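Long-range contact in D-3-phosphoglycerate dehydrogenase-related protein (Vibrio cholerae, PDB 4S1V), which probably acts as an NAD-dependent oxidoreductase of the D-isomer-specific 2-hydroxyacid dehydrogenase family, related to D-3-phosphoglycerate dehydrogenase: residues E198-A203 / Q223-M228. Residues are numbered along the deposited sequence; the frame is centred on the assembly and turned at random.
Sequences EFFAKA and QDLLAM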
ATOM      1  N   GLU C 198       7.338 -36.133  -8.065  1.00 28.67           N
ATOM      2  CA  GLU C 198       5.879 -36.146  -7.898  1.00 27.85           C
ATOM      3  C   GLU C 198       5.426 -35.282  -6.706  1.00 26.04           C
ATOM      4  O   GLU C 198       4.405 -34.599  -6.779  1.00 26.21           O
ATOM      5  CB  GLU C 198       5.361 -37.585  -7.748  1.00 29.56           C
ATOM      6  CG  GLU C 198       3.949 -37.682  -7.183  1.00 30.87           C
ATOM      7  CD  GLU C 198       3.383 -39.093  -7.189  1.00 32.91           C
ATOM      8  OE1 GLU C 198       3.126 -39.641  -8.282  1.00 34.56           O
ATOM      9  OE2 GLU C 198       3.166 -39.647  -6.094  1.00 33.39           O
ATOM     10  N   PHE C 199       6.190 -35.322  -5.617  1.00 24.39           N
ATOM     11  CA  PHE C 199       5.866 -34.593  -4.398  1.00 22.28           C
ATOM     12  C   PHE C 199       5.816 -33.089  -4.652  1.00 22.76           C
ATOM     13  O   PHE C 199       4.837 -32.442  -4.305  1.00 22.15           O
ATOM     14  CB  PHE C 199       6.863 -34.952  -3.282  1.00 21.42           C
ATOM     15  CG  PHE C 199       6.617 -34.238  -1.971  1.00 20.47           C
ATOM     16  CD1 PHE C 199       5.476 -34.502  -1.213  1.00 19.76           C
ATOM     17  CD2 PHE C 199       7.546 -33.320  -1.482  1.00 19.69           C
ATOM     18  CE1 PHE C 199       5.268 -33.853  -0.002  1.00 19.66           C
ATOM     19  CE2 PHE C 199       7.342 -32.671  -0.271  1.00 19.57           C
ATOM     20  CZ  PHE C 199       6.200 -32.933   0.468  1.00 19.28           C
ATOM     21  N   PHE C 200       6.852 -32.538  -5.286  1.00 23.32           N
ATOM     22  CA  PHE C 200       6.865 -31.106  -5.593  1.00 23.85           C
ATOM     23  C   PHE C 200       5.855 -30.695  -6.656  1.00 24.75           C
ATOM     24  O   PHE C 200       5.317 -29.588  -6.603  1.00 24.35           O
ATOM     25  CB  PHE C 200       8.277 -30.613  -5.939  1.00 23.96           C
ATOM     26  CG  PHE C 200       9.123 -30.355  -4.729  1.00 22.87           C
ATOM     27  CD1 PHE C 200       9.765 -31.399  -4.081  1.00 23.50           C
ATOM     28  CD2 PHE C 200       9.251 -29.068  -4.215  1.00 23.45           C
ATOM     29  CE1 PHE C 200      10.530 -31.171  -2.942  1.00 23.23           C
ATOM     30  CE2 PHE C 200      10.017 -28.830  -3.084  1.00 22.84           C
ATOM     31  CZ  PHE C 200      10.658 -29.886  -2.446  1.00 23.21           C
ATOM     32  N   ALA C 201       5.587 -31.591  -7.606  1.00 25.50           N
ATOM     33  CA  ALA C 201       4.624 -31.307  -8.668  1.00 26.53           C
ATOM     34  C   ALA C 201       3.179 -31.235  -8.163  1.00 26.76           C
ATOM     35  O   ALA C 201       2.403 -30.400  -8.629  1.00 27.31           O
ATOM     36  CB  ALA C 201       4.748 -32.335  -9.789  1.00 26.95           C
ATOM     37  N   LYS C 202       2.832 -32.096  -7.205  1.00 27.01           N
ATOM     38  CA  LYS C 202       1.434 -32.294  -6.802  1.00 27.41           C
ATOM     39  C   LYS C 202       0.991 -31.536  -5.543  1.00 26.91           C
ATOM     40  O   LYS C 202      -0.203 -31.333  -5.330  1.00 27.21           O
ATOM     41  CB  LYS C 202       1.124 -33.790  -6.654  1.00 28.43           C
ATOM     42  CG  LYS C 202       1.285 -34.578  -7.945  1.00 30.80           C
ATOM     43  CD  LYS C 202       0.783 -36.007  -7.809  1.00 32.98           C
ATOM     44  CE  LYS C 202       0.886 -36.735  -9.146  1.00 34.43           C
ATOM     45  NZ  LYS C 202       0.036 -37.957  -9.209  1.00 34.47           N
ATOM     46  N   ALA C 203       1.932 -31.105  -4.711  1.00 26.31           N
ATOM     47  CA  ALA C 203       1.553 -30.458  -3.452  1.00 25.62           C
ATOM     48  C   ALA C 203       1.035 -29.047  -3.708  1.00 25.30           C
ATOM     49  O   ALA C 203       1.656 -28.291  -4.445  1.00 26.26           O
ATOM     50  CB  ALA C 203       2.724 -30.432  -2.487  1.00 25.09           C
ATOM     51  N   GLN C 223      15.667 -26.217  -8.357  1.00 28.77           N
ATOM     52  CA  GLN C 223      14.904 -26.973  -9.351  1.00 29.83           C
ATOM     53  C   GLN C 223      13.637 -27.597  -8.746  1.00 27.77           C
ATOM     54  O   GLN C 223      12.585 -27.601  -9.376  1.00 27.90           O
ATOM     55  CB  GLN C 223      15.796 -28.023 -10.038  1.00 32.63           C
ATOM     56  CG  GLN C 223      16.906 -27.431 -10.917  1.00 36.00           C
ATOM     57  CD  GLN C 223      18.221 -27.124 -10.176  1.00 39.99           C
ATOM     58  OE1 GLN C 223      18.239 -26.754  -8.989  1.00 40.04           O
ATOM     59  NE2 GLN C 223      19.336 -27.264 -10.894  1.00 39.78           N
ATOM     60  N   ASP C 224      13.735 -28.093  -7.515  1.00 26.53           N
ATOM     61  CA  ASP C 224      12.570 -28.601  -6.783  1.00 25.81           C
ATOM     62  C   ASP C 224      11.510 -27.512  -6.585  1.00 25.84           C
ATOM     63  O   ASP C 224      10.330 -27.746  -6.829  1.00 24.48           O
ATOM     64  CB  ASP C 224      12.974 -29.173  -5.421  1.00 25.25           C
ATOM     65  CG  ASP C 224      13.889 -30.388  -5.526  1.00 25.35           C
ATOM     66  OD1 ASP C 224      13.813 -31.133  -6.531  1.00 24.76           O
ATOM     67  OD2 ASP C 224      14.677 -30.600  -4.577  1.00 24.68           O
ATOM     68  N   LEU C 225      11.932 -26.328  -6.135  1.00 26.16           N
ATOM     69  CA  LEU C 225      11.006 -25.203  -5.979  1.00 26.11           C
ATOM     70  C   LEU C 225      10.346 -24.823  -7.304  1.00 26.97           C
ATOM     71  O   LEU C 225       9.142 -24.552  -7.344  1.00 27.28           O
ATOM     72  CB  LEU C 225      11.700 -23.984  -5.371  1.00 26.00           C
ATOM     73  CG  LEU C 225      12.344 -24.140  -3.992  1.00 25.68           C
ATOM     74  CD1 LEU C 225      13.016 -22.839  -3.592  1.00 25.92           C
ATOM     75  CD2 LEU C 225      11.336 -24.575  -2.929  1.00 25.62           C
ATOM     76  N   LEU C 226      11.130 -24.825  -8.383  1.00 26.44           N
ATOM     77  CA  LEU C 226      10.633 -24.408  -9.705  1.00 27.10           C
ATOM     78  C   LEU C 226       9.621 -25.385 -10.304  1.00 27.59           C
ATOM     79  O   LEU C 226       8.821 -25.006 -11.164  1.00 29.37           O
ATOM     80  CB  LEU C 226      11.793 -24.172 -10.680  1.00 26.21           C
ATOM     81  CG  LEU C 226      12.663 -22.941 -10.399  1.00 26.09           C
ATOM     82  CD1 LEU C 226      14.014 -23.067 -11.092  1.00 26.17           C
ATOM     83  CD2 LEU C 226      11.942 -21.664 -10.811  1.00 26.06           C
ATOM     84  N   ALA C 227       9.653 -26.628  -9.829  1.00 27.37           N
ATOM     85  CA  ALA C 227       8.723 -27.661 -10.271  1.00 26.62           C
ATOM     86  C   ALA C 227       7.379 -27.587  -9.547  1.00 25.98           C
ATOM     87  O   ALA C 227       6.501 -28.414  -9.790  1.00 24.73           O
ATOM     88  CB  ALA C 227       9.345 -29.045 -10.103  1.00 26.72           C
ATOM     89  N   MET C 228       7.216 -26.597  -8.666  1.00 25.13           N
ATOM     90  CA  MET C 228       5.983 -26.474  -7.882  1.00 24.58           C
ATOM     91  C   MET C 228       4.887 -25.761  -8.677  1.00 24.66           C
ATOM     92  O   MET C 228       5.178 -25.061  -9.647  1.00 24.42           O
ATOM     93  CB  MET C 228       6.245 -25.756  -6.547  1.00 24.96           C
ATOM     94  CG  MET C 228       6.976 -26.616  -5.516  1.00 25.57           C
ATOM     95  SD  MET C 228       7.401 -25.798  -3.963  1.00 24.67           S
ATOM     96  CE  MET C 228       5.782 -25.672  -3.203  1.00 23.53           C
TER
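In the Rossmann-type nucleotide-binding domain, the helices that precede the neighbouring parallel strands 205-208 and 233-236 meet where F200 of helix 196-202 lies against D224 and M228, on helix 222-226 and just beyond it. The CB of D224 sits 3.7 Å from the F200 ring centroid and 8° off the ring normal, which defines a CH-pi contact over the face. M228 comes from another direction: its CG is 3.6 Å from F200 CD2, near the ring plane, and its SD stands 5.0 Å from the centroid at 76° off the normal, a Met-aromatic contact at the edge. M228 CG lies anti to the carbonyl carbon, beside the backbone N, which directs CG and SD to the ring. The backbones also approach, M228 CA lying 3.4 Å from F200 O with 163° at the hydrogen, a nearly straight CA-H...O contact. The carboxylate of D224 has its polar partners outside the two segments: OD2 takes both a salt bridge to K196 and a hydrogen bond from T221 N, which tie it to the starts of both helices. L206 and W153 of the underlying sheet also touch the F200 side chain. No conventional hydrogen bond links the segments, so cohesion here probably rests on dispersion and weak C-H contacts to one buried phenylalanine.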